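Local structure of vacuolar aminopeptidase 1 (Saccharomyces cerevisiae, 5JGF) at residues D[338-343]-D[423-428]; D[359-364]-D[400-405]; D[376-381]-D[409-414]; D[396-401]-D[453-458]. The protein removes amino acids from the N-terminus of peptides in the yeast vacuole as a zinc-dependent dodecameric aminopeptidase and serves as major cargo of the cytoplasm-to-vacuole targeting pathway. One frame throughout, in Å; residues are numbered along the deposited sequence.

Interaction 1 (D[338-343]-D[423-428])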
# COMPACT_ATOMS: atom_id res chain seq x y z
N SER D 338 6.16 -52.32 26.36
CA SER D 338 7.29 -51.93 25.52
C SER D 338 7.71 -50.47 25.65
O SER D 338 6.97 -49.63 26.17
CB SER D 338 6.96 -52.20 24.05
OG SER D 338 6.60 -53.55 23.82
N ILE D 339 8.91 -50.17 25.18
CA ILE D 339 9.45 -48.82 25.18
C ILE D 339 10.02 -48.57 23.79
O ILE D 339 10.87 -49.33 23.32
CB ILE D 339 10.57 -48.61 26.22
CG1 ILE D 339 9.98 -48.55 27.64
CG2 ILE D 339 11.34 -47.32 25.92
CD1 ILE D 339 9.04 -47.37 27.87
N ILE D 340 9.54 -47.53 23.12
CA ILE D 340 10.04 -47.20 21.80
C ILE D 340 10.81 -45.90 21.86
O ILE D 340 10.32 -44.90 22.38
CB ILE D 340 8.89 -47.01 20.78
CG1 ILE D 340 8.07 -48.30 20.64
CG2 ILE D 340 9.46 -46.61 19.42
CD1 ILE D 340 6.88 -48.17 19.69
N LEU D 341 12.04 -45.92 21.37
CA LEU D 341 12.82 -44.69 21.32
C LEU D 341 12.73 -44.25 19.87
O LEU D 341 13.22 -44.94 18.98
CB LEU D 341 14.30 -44.92 21.68
CG LEU D 341 14.70 -45.38 23.08
CD1 LEU D 341 16.21 -45.24 23.25
CD2 LEU D 341 13.98 -44.55 24.14
N SER D 342 12.06 -43.13 19.64
CA SER D 342 11.96 -42.58 18.29
C SER D 342 13.19 -41.70 18.19
O SER D 342 13.22 -40.59 18.72
CB SER D 342 10.69 -41.73 18.16
OG SER D 342 10.67 -41.06 16.91
N ALA D 343 14.23 -42.21 17.53
CA ALA D 343 15.49 -41.49 17.41
C ALA D 343 15.62 -40.70 16.12
O ALA D 343 15.85 -41.26 15.06
CB ALA D 343 16.66 -42.47 17.55
N THR D 423 1.16 -48.56 17.89
CA THR D 423 1.44 -49.67 18.80
C THR D 423 0.74 -49.56 20.14
O THR D 423 0.35 -50.57 20.74
CB THR D 423 2.95 -49.80 19.07
OG1 THR D 423 3.41 -48.61 19.73
CG2 THR D 423 3.73 -50.00 17.78
N GLY D 424 0.59 -48.33 20.63
CA GLY D 424 -0.03 -48.12 21.93
C GLY D 424 1.06 -48.14 23.00
O GLY D 424 0.77 -48.06 24.19
N ALA D 425 2.31 -48.25 22.55
CA ALA D 425 3.45 -48.30 23.46
C ALA D 425 4.02 -46.92 23.78
O ALA D 425 4.04 -46.03 22.94
CB ALA D 425 4.56 -49.17 22.85
N ARG D 426 4.49 -46.76 25.02
CA ARG D 426 5.09 -45.51 25.44
C ARG D 426 6.28 -45.26 24.51
O ARG D 426 7.15 -46.12 24.35
CB ARG D 426 5.54 -45.60 26.90
CG ARG D 426 6.32 -44.39 27.39
CD ARG D 426 6.29 -44.31 28.90
NE ARG D 426 5.05 -43.71 29.40
CZ ARG D 426 4.24 -44.29 30.28
NH1 ARG D 426 3.15 -43.66 30.68
NH2 ARG D 426 4.52 -45.50 30.76
N THR D 427 6.30 -44.08 23.90
CA THR D 427 7.34 -43.73 22.95
C THR D 427 8.05 -42.45 23.38
O THR D 427 7.41 -41.49 23.83
CB THR D 427 6.72 -43.53 21.55
OG1 THR D 427 6.09 -44.76 21.15
CG2 THR D 427 7.77 -43.13 20.53
N ILE D 428 9.37 -42.44 23.24
CA ILE D 428 10.18 -41.30 23.62
C ILE D 428 10.94 -40.74 22.43
O ILE D 428 11.74 -41.45 21.80
CB ILE D 428 11.20 -41.71 24.71
CG1 ILE D 428 10.45 -42.38 25.87
CG2 ILE D 428 11.97 -40.49 25.21
CD1 ILE D 428 11.27 -43.39 26.63
O HOH W 1 4.58 -49.04 27.00

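Interaction 2 (D[359-364]-D[400-405])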
# COMPACT_ATOMS: atom_id res chain seq x y z
N LYS D 359 15.52 -20.86 26.17
CA LYS D 359 16.45 -20.89 27.29
C LYS D 359 16.19 -22.12 28.14
O LYS D 359 15.05 -22.44 28.45
CB LYS D 359 16.30 -19.62 28.13
CG LYS D 359 17.32 -19.49 29.26
CD LYS D 359 17.20 -18.14 29.95
CE LYS D 359 18.22 -18.00 31.07
NZ LYS D 359 19.61 -18.14 30.56
N ASN D 360 17.28 -22.81 28.51
CA ASN D 360 17.23 -24.02 29.31
C ASN D 360 16.67 -25.23 28.58
O ASN D 360 16.51 -26.30 29.17
CB ASN D 360 16.44 -23.80 30.61
CG ASN D 360 17.09 -22.78 31.51
OD1 ASN D 360 18.31 -22.78 31.68
ND2 ASN D 360 16.29 -21.91 32.11
N HIS D 361 16.38 -25.07 27.29
CA HIS D 361 15.84 -26.16 26.49
C HIS D 361 16.51 -26.32 25.13
O HIS D 361 15.84 -26.45 24.10
CB HIS D 361 14.33 -26.00 26.27
CG HIS D 361 13.53 -25.98 27.54
ND1 HIS D 361 13.48 -24.89 28.37
CD2 HIS D 361 12.73 -26.92 28.10
CE1 HIS D 361 12.69 -25.15 29.40
NE2 HIS D 361 12.22 -26.38 29.25
N PHE D 362 17.84 -26.28 25.12
CA PHE D 362 18.58 -26.49 23.88
C PHE D 362 19.85 -27.26 24.23
O PHE D 362 20.39 -27.13 25.32
CB PHE D 362 18.91 -25.17 23.17
CG PHE D 362 19.74 -24.21 23.98
CD1 PHE D 362 21.09 -24.46 24.22
CD2 PHE D 362 19.18 -23.04 24.49
CE1 PHE D 362 21.87 -23.56 24.95
CE2 PHE D 362 19.95 -22.13 25.23
CZ PHE D 362 21.29 -22.39 25.45
N PRO D 363 20.31 -28.12 23.30
CA PRO D 363 21.51 -28.92 23.49
C PRO D 363 22.76 -28.27 22.91
O PRO D 363 22.67 -27.36 22.09
CB PRO D 363 21.17 -30.21 22.76
CG PRO D 363 20.43 -29.68 21.55
CD PRO D 363 19.53 -28.60 22.14
N VAL D 364 23.92 -28.73 23.36
CA VAL D 364 25.19 -28.24 22.86
C VAL D 364 25.97 -29.46 22.39
O VAL D 364 25.60 -30.59 22.68
CB VAL D 364 25.97 -27.47 23.96
CG1 VAL D 364 25.16 -26.25 24.39
CG2 VAL D 364 26.24 -28.38 25.15
N VAL D 400 22.00 -36.31 29.56
CA VAL D 400 20.79 -36.07 28.77
C VAL D 400 20.54 -34.57 28.62
O VAL D 400 20.57 -33.83 29.61
CB VAL D 400 19.56 -36.73 29.44
CG1 VAL D 400 18.29 -36.40 28.66
CG2 VAL D 400 19.76 -38.23 29.52
N GLN D 401 20.28 -34.13 27.40
CA GLN D 401 20.00 -32.72 27.14
C GLN D 401 18.55 -32.57 26.74
O GLN D 401 17.86 -33.56 26.51
CB GLN D 401 20.90 -32.20 26.02
CG GLN D 401 22.37 -32.53 26.20
CD GLN D 401 23.24 -31.74 25.25
OE1 GLN D 401 23.53 -30.57 25.47
NE2 GLN D 401 23.66 -32.39 24.16
N TYR D 402 18.09 -31.33 26.66
CA TYR D 402 16.70 -31.05 26.31
C TYR D 402 16.55 -30.14 25.09
O TYR D 402 17.38 -29.26 24.86
CB TYR D 402 15.98 -30.30 27.43
CG TYR D 402 15.61 -31.06 28.68
CD1 TYR D 402 15.75 -32.44 28.78
CD2 TYR D 402 15.08 -30.37 29.77
CE1 TYR D 402 15.36 -33.12 29.94
CE2 TYR D 402 14.69 -31.03 30.92
CZ TYR D 402 14.83 -32.40 31.00
OH TYR D 402 14.42 -33.04 32.15
N PHE D 403 15.49 -30.37 24.33
CA PHE D 403 15.14 -29.49 23.23
C PHE D 403 13.62 -29.36 23.16
O PHE D 403 12.90 -30.36 23.09
CB PHE D 403 15.64 -29.94 21.86
CG PHE D 403 15.19 -29.02 20.75
CD1 PHE D 403 13.99 -29.24 20.08
CD2 PHE D 403 15.89 -27.84 20.48
CE1 PHE D 403 13.49 -28.31 19.16
CE2 PHE D 403 15.40 -26.90 19.57
CZ PHE D 403 14.20 -27.13 18.91
N GLN D 404 13.16 -28.12 23.21
CA GLN D 404 11.74 -27.79 23.10
C GLN D 404 11.72 -26.42 22.44
O GLN D 404 12.63 -25.62 22.65
CB GLN D 404 11.05 -27.72 24.47
CG GLN D 404 9.55 -27.38 24.37
CD GLN D 404 8.77 -27.68 25.64
OE1 GLN D 404 8.94 -28.74 26.25
NE2 GLN D 404 7.89 -26.77 26.03
N ILE D 405 10.71 -26.14 21.63
CA ILE D 405 10.62 -24.86 20.94
C ILE D 405 10.10 -23.75 21.85
O ILE D 405 9.46 -24.02 22.87
CB ILE D 405 9.66 -24.93 19.72
CG1 ILE D 405 8.24 -25.26 20.20
CG2 ILE D 405 10.16 -25.98 18.73
CD1 ILE D 405 7.17 -25.03 19.14
O HOH W 2 15.24 -24.51 22.10
O HOH W 3 19.73 -29.16 27.50

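Interaction 3 (D[376-381]-D[409-414])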
# COMPACT_ATOMS: atom_id res chain seq x y z
N ASN D 376 2.45 -29.99 22.48
CA ASN D 376 1.36 -29.97 21.51
C ASN D 376 1.31 -31.09 20.48
O ASN D 376 0.81 -30.91 19.37
CB ASN D 376 1.32 -28.60 20.83
CG ASN D 376 0.79 -27.52 21.75
OD1 ASN D 376 -0.41 -27.45 22.03
ND2 ASN D 376 1.69 -26.67 22.25
N GLY D 377 1.83 -32.25 20.85
CA GLY D 377 1.78 -33.41 19.97
C GLY D 377 2.82 -33.61 18.89
O GLY D 377 2.73 -34.59 18.15
N HIS D 378 3.80 -32.72 18.78
CA HIS D 378 4.83 -32.89 17.76
C HIS D 378 5.79 -34.02 18.13
O HIS D 378 6.40 -34.64 17.25
CB HIS D 378 5.62 -31.60 17.54
CG HIS D 378 4.78 -30.47 17.04
ND1 HIS D 378 4.07 -29.64 17.89
CD2 HIS D 378 4.48 -30.06 15.79
CE1 HIS D 378 3.37 -28.77 17.17
NE2 HIS D 378 3.61 -29.01 15.90
N MET D 379 5.92 -34.28 19.43
CA MET D 379 6.78 -35.34 19.94
C MET D 379 5.90 -36.22 20.84
O MET D 379 4.94 -35.73 21.43
CB MET D 379 7.92 -34.76 20.77
CG MET D 379 8.84 -33.80 20.02
SD MET D 379 9.71 -34.59 18.65
CE MET D 379 9.82 -33.23 17.49
N ALA D 380 6.22 -37.50 20.94
CA ALA D 380 5.43 -38.43 21.77
C ALA D 380 5.93 -38.51 23.21
O ALA D 380 5.28 -39.11 24.07
CB ALA D 380 5.46 -39.82 21.14
N THR D 381 7.08 -37.89 23.47
CA THR D 381 7.70 -37.88 24.79
C THR D 381 6.73 -37.46 25.90
O THR D 381 6.04 -36.45 25.78
CB THR D 381 8.92 -36.92 24.80
OG1 THR D 381 9.82 -37.29 23.76
CG2 THR D 381 9.65 -36.99 26.14
N SER D 409 7.48 -19.97 18.56
CA SER D 409 8.25 -20.55 17.45
C SER D 409 7.46 -21.63 16.73
O SER D 409 6.23 -21.72 16.87
CB SER D 409 9.57 -21.12 17.99
OG SER D 409 10.41 -21.58 16.94
N ARG D 410 8.16 -22.45 15.96
CA ARG D 410 7.53 -23.52 15.18
C ARG D 410 8.31 -24.81 15.37
O ARG D 410 9.53 -24.80 15.51
CB ARG D 410 7.53 -23.12 13.70
CG ARG D 410 6.97 -24.18 12.78
CD ARG D 410 7.06 -23.73 11.33
NE ARG D 410 6.65 -24.79 10.42
CZ ARG D 410 7.26 -25.96 10.32
NH1 ARG D 410 8.32 -26.23 11.08
NH2 ARG D 410 6.81 -26.87 9.47
N SER D 411 7.59 -25.94 15.37
CA SER D 411 8.22 -27.23 15.56
C SER D 411 8.14 -28.18 14.37
O SER D 411 7.14 -28.21 13.65
CB SER D 411 7.61 -27.94 16.77
OG SER D 411 8.08 -29.28 16.86
N GLY D 412 9.19 -28.96 14.19
CA GLY D 412 9.21 -29.95 13.12
C GLY D 412 8.51 -31.17 13.68
O GLY D 412 7.96 -31.12 14.79
N GLY D 413 8.52 -32.27 12.94
CA GLY D 413 7.86 -33.48 13.42
C GLY D 413 8.74 -34.71 13.27
O GLY D 413 9.83 -34.63 12.72
N THR D 414 8.26 -35.84 13.79
CA THR D 414 9.01 -37.09 13.71
C THR D 414 8.00 -38.24 13.56
O THR D 414 6.80 -38.01 13.52
CB THR D 414 9.81 -37.37 15.00
OG1 THR D 414 8.91 -37.70 16.05
CG2 THR D 414 10.63 -36.15 15.40
O HOH W 4 5.53 -35.08 14.67

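Interaction 4 (D[396-401]-D[453-458])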
# COMPACT_ATOMS: atom_id res chain seq x y z
N ASN D 396 23.81 -45.53 33.38
CA ASN D 396 24.85 -45.81 32.39
C ASN D 396 25.95 -44.75 32.32
O ASN D 396 26.91 -44.90 31.56
CB ASN D 396 24.21 -45.98 31.00
CG ASN D 396 25.11 -46.73 30.02
OD1 ASN D 396 25.64 -47.80 30.33
ND2 ASN D 396 25.26 -46.18 28.81
N GLY D 397 25.81 -43.69 33.09
CA GLY D 397 26.81 -42.64 33.06
C GLY D 397 26.70 -41.79 31.81
O GLY D 397 27.70 -41.29 31.29
N ASP D 398 25.47 -41.63 31.31
CA ASP D 398 25.24 -40.81 30.13
C ASP D 398 24.63 -39.49 30.57
O ASP D 398 24.02 -39.39 31.63
CB ASP D 398 24.26 -41.48 29.16
CG ASP D 398 24.82 -42.74 28.55
OD1 ASP D 398 25.93 -42.68 27.98
OD2 ASP D 398 24.14 -43.78 28.63
N LYS D 399 24.80 -38.47 29.73
CA LYS D 399 24.24 -37.16 30.01
C LYS D 399 23.04 -36.97 29.07
O LYS D 399 23.07 -37.44 27.93
CB LYS D 399 25.29 -36.07 29.78
CG LYS D 399 26.49 -36.14 30.73
CD LYS D 399 26.07 -35.84 32.17
CE LYS D 399 27.25 -35.42 33.05
NZ LYS D 399 28.00 -36.56 33.64
N VAL D 400 22.00 -36.31 29.56
CA VAL D 400 20.79 -36.07 28.77
C VAL D 400 20.54 -34.57 28.62
O VAL D 400 20.57 -33.83 29.61
CB VAL D 400 19.56 -36.73 29.44
CG1 VAL D 400 18.29 -36.40 28.66
CG2 VAL D 400 19.76 -38.23 29.52
N GLN D 401 20.28 -34.13 27.40
CA GLN D 401 20.00 -32.72 27.14
C GLN D 401 18.55 -32.57 26.74
O GLN D 401 17.86 -33.56 26.51
CB GLN D 401 20.90 -32.20 26.02
CG GLN D 401 22.37 -32.53 26.20
CD GLN D 401 23.24 -31.74 25.25
OE1 GLN D 401 23.53 -30.57 25.47
NE2 GLN D 401 23.66 -32.39 24.16
N VAL D 453 26.03 -43.81 20.28
CA VAL D 453 26.17 -45.26 20.33
C VAL D 453 26.17 -45.72 21.79
O VAL D 453 25.49 -46.69 22.15
CB VAL D 453 27.49 -45.72 19.67
CG1 VAL D 453 27.69 -47.22 19.92
CG2 VAL D 453 27.45 -45.44 18.18
N LYS D 454 26.92 -45.01 22.62
CA LYS D 454 27.02 -45.35 24.03
C LYS D 454 25.66 -45.32 24.70
O LYS D 454 25.30 -46.23 25.45
CB LYS D 454 27.98 -44.38 24.73
CG LYS D 454 28.23 -44.70 26.20
CD LYS D 454 29.35 -43.84 26.76
CE LYS D 454 28.90 -43.00 27.95
NZ LYS D 454 28.42 -43.84 29.09
N PHE D 455 24.88 -44.28 24.43
CA PHE D 455 23.56 -44.18 25.03
C PHE D 455 22.63 -45.30 24.57
O PHE D 455 21.98 -45.95 25.38
CB PHE D 455 22.91 -42.84 24.71
CG PHE D 455 21.50 -42.74 25.19
CD1 PHE D 455 21.23 -42.56 26.54
CD2 PHE D 455 20.44 -42.88 24.30
CE1 PHE D 455 19.92 -42.53 27.00
CE2 PHE D 455 19.13 -42.85 24.75
CZ PHE D 455 18.87 -42.68 26.11
N PHE D 456 22.56 -45.53 23.26
CA PHE D 456 21.69 -46.56 22.70
C PHE D 456 22.09 -47.96 23.16
O PHE D 456 21.24 -48.83 23.33
CB PHE D 456 21.71 -46.50 21.17
CG PHE D 456 21.05 -45.26 20.60
CD1 PHE D 456 21.60 -44.61 19.50
CD2 PHE D 456 19.89 -44.76 21.17
CE1 PHE D 456 21.00 -43.48 18.97
CE2 PHE D 456 19.28 -43.62 20.64
CZ PHE D 456 19.83 -42.98 19.55
N ASN D 457 23.39 -48.16 23.36
CA ASN D 457 23.89 -49.45 23.82
C ASN D 457 23.36 -49.64 25.24
O ASN D 457 22.87 -50.72 25.60
CB ASN D 457 25.42 -49.46 23.83
CG ASN D 457 26.00 -50.83 24.14
OD1 ASN D 457 27.04 -50.95 24.79
ND2 ASN D 457 25.35 -51.88 23.65
N GLY D 458 23.45 -48.58 26.04
CA GLY D 458 22.96 -48.63 27.40
C GLY D 458 21.47 -48.89 27.45
O GLY D 458 20.97 -49.54 28.38
O HOH W 5 21.81 -45.40 28.23

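Interaction 1 (D[338-343]-D[423-428])
Ile-340 and Thr-427 pair across neighbouring parallel strands, 339-347 and 426-434, inside the central mixed sheet of this M18 peptidase; their CA atoms are 4.5 Å apart, and the short segments diverge by 28°. Three backbone hydrogen bonds define the parallel register. Ile-340 N gives to Arg-426 O at 3.0 Å, Ile-428 N to Ile-340 O at 2.8 Å, and Ser-342 N to Ile-428 O along a more bent path (149°). Farther back, a water accepts from Arg-426 N and lies 2.6 Å from Ser-338 O, linking the strands where they separate.

Apolar contacts occupy both faces. On the face covered by helices 383-396 and 448-468, Leu-341 and Ile-428 run side by side, CD2 to CD1 3.9 Å, and Ile-339 CG2 reaches the same Ile-428 methyl. On the other, Ile-340 CD1 packs on Ala-425 CB at 4.0 Å, with Thr-423 OG1 meeting it tip to tip.

Side-chain polar bonds hold the approach to the second strand. Thr-427 carries OG1 beside its backbone N (chi1 -60°), where it gives to Ala-425 O from above the carbonyl plane and covers Ile-340 CB. With an alanine here, Ala-425 O is likely to lose that donor and a gap to open beside Ile-340. At the end of helix 416-423, Thr-423 OG1 hydrogen-bonds Leu-419 O within the helix and closes an ST turn by accepting from Ala-425 N at 3.0 Å.

Interaction 2 (D[359-364]-D[400-405])
The outermost strand 400-403 of the central mixed sheet is crossed by the irregular loop 359-364, with Gln-401 meeting Val-364 at one end and Gln-404 meeting His-361 at the other. The touching parts run 122° apart, and the evidence for attachment lies in separate polar contacts at these two ends. Gln-401 takes hold of the Val-364 backbone with both amide atoms: OE1 accepts from Val-364 N at 2.8 Å, while NE2 gives to Val-364 O at 3.0 Å. Val-364 O lies within 6° of the Gln-401 amide plane, and NE2 has a second acceptor in Gly-368 O, so the amide's rotation is well determined. Its CG sits beside the backbone N (chi1 -49°) and the chain then extends, carrying CD past Pro-363 CB at 3.6 Å.

At the other end His-361 O gathers several donors. Gln-404 N reaches it at 3.3 Å, tilted from the carbonyl plane, and Phe-403 CA adds a CA-H...O contact at 3.2 Å. The His-361 ring runs alongside Gln-404; its ND1 gives to Lys-359 O in the ring plane, and NE2 bonds Val-102 N of a neighbouring subunit, which ties the ring at two points.

Between the ends, Pro-363 CD touches the edge of the Phe-403 ring, CD2 being 4.1 Å away. That ring also packs edge-to-face with His-347, a substrate-binding residue by similarity. A water completes the join, accepting from Tyr-402 N at 2.8 Å and donating to Phe-362 O.

Interaction 3 (D[376-381]-D[409-414])
Ser-411 sets its CB over one face of the His-378 imidazole, 3.9 Å from the ring centroid and 15° off the normal, which satisfies a CH-pi contact. The methylene is offset toward the rim of the ring. Ser-411 OG is swung away from its own backbone N (chi1 172°), which places it 3.4 Å from His-378 CB and lets it give a hydrogen bond to Gly-412 O, on a lone pair in the carbonyl plane. The serine is thus fixed by its own chain while it covers the ring. The polar end of the imidazole is engaged elsewhere, through ND1 with Asp-374, so the ring's rotation is held from a second direction.

Met-379 and Thr-414 form the other half, their side chains crossing at about a right angle. The methionine bends at its second and third torsions, bringing both SD and CE to 3.7 Å from Thr-414 CG2; CE also passes Gly-412 O at 3.9 Å. Thr-414 keeps OG1 between its backbone N and carbonyl carbon (chi1 71°), directing the hydroxyl away to Asp-429 and to Gly-416 N, which it caps ahead of helix 416-423.

No direct hydrogen bond spans the two loops. A water does so instead, donating to His-378 O at 2.8 Å and accepting from Thr-414 N at 3.0 Å. The side chain of Thr-414 lies about 4 Å from that of the zinc ligand Asp-344, which places this pair of loops beside the two-zinc active site of an M18 aminopeptidase.

Interaction 4 (D[396-401]-D[453-458])
Asp-398 and Lys-454 bring opposite charges together where the turn after helix 383-396 lies against the C-terminal helix 448-468. Their side chains approach from opposite directions, and OD1 stands 3.0 Å from NZ in a salt bridge whose hydrogen-bond geometry is weak. The lysine chain bends near its end, so that NZ also makes a weak hydrogen bond to Gly-397 O at 3.4 Å.

The second carboxylate oxygen has stronger hydrogen bonds. Asn-396 ND2 gives to Asp-398 OD2 at 2.7 Å and 166°, on the syn side though tilted from the carboxylate plane, while OD2 lies close to the amide plane of Asn-396. A water donates to OD2 and to Phe-455 O, 2.9 Å from each, tying the carboxylate to the helix backbone.

Packing supplies the rest. Asp-398 holds CG beside its backbone N (chi1 -67°), and its carboxylate crosses the Phe-455 side chain with the two planes 70° apart, OD2 coming within 3.8 Å of CD1. Asn-396 ND2 sits 3.6 Å from Gly-458 CA; a side chain on that glycine would run into the amide.

Replacing Asp-398 by an alanine is likely to leave Lys-454 without its charge mate and the Asn-396 amide less restrained. With one oxygen facing an ammonium group and the other receiving an amide and a water, the aspartate is likely to stay ionised, and its negative charge is probably shared among partners from both segments, so polar bonds and packing together join the turn to the helix.

Three of the contacts reach one mixed sheet: interaction 1 pairs two inner strands, whereas the segments of interactions 2 and 4 overlap at Val-400 and Gln-401, on the strand outermost within the chain, their centres about 16 Å apart. Along the chain, interactions 2 and 3 are nested inside the loop that interaction 1 closes, and interaction 4 crosses it by bringing in helix 448-468, whose Phe-456 CZ meets Ala-343 CB at 3.8 Å. Interaction 3, its centre about 15 Å from that of interaction 1 and about 14 Å from that of interaction 2, touches both. The first three contacts meet neighbouring subunits, so sheet, zinc-site surroundings and dodecamer interfaces adjoin, while interaction 4 stays within the chain.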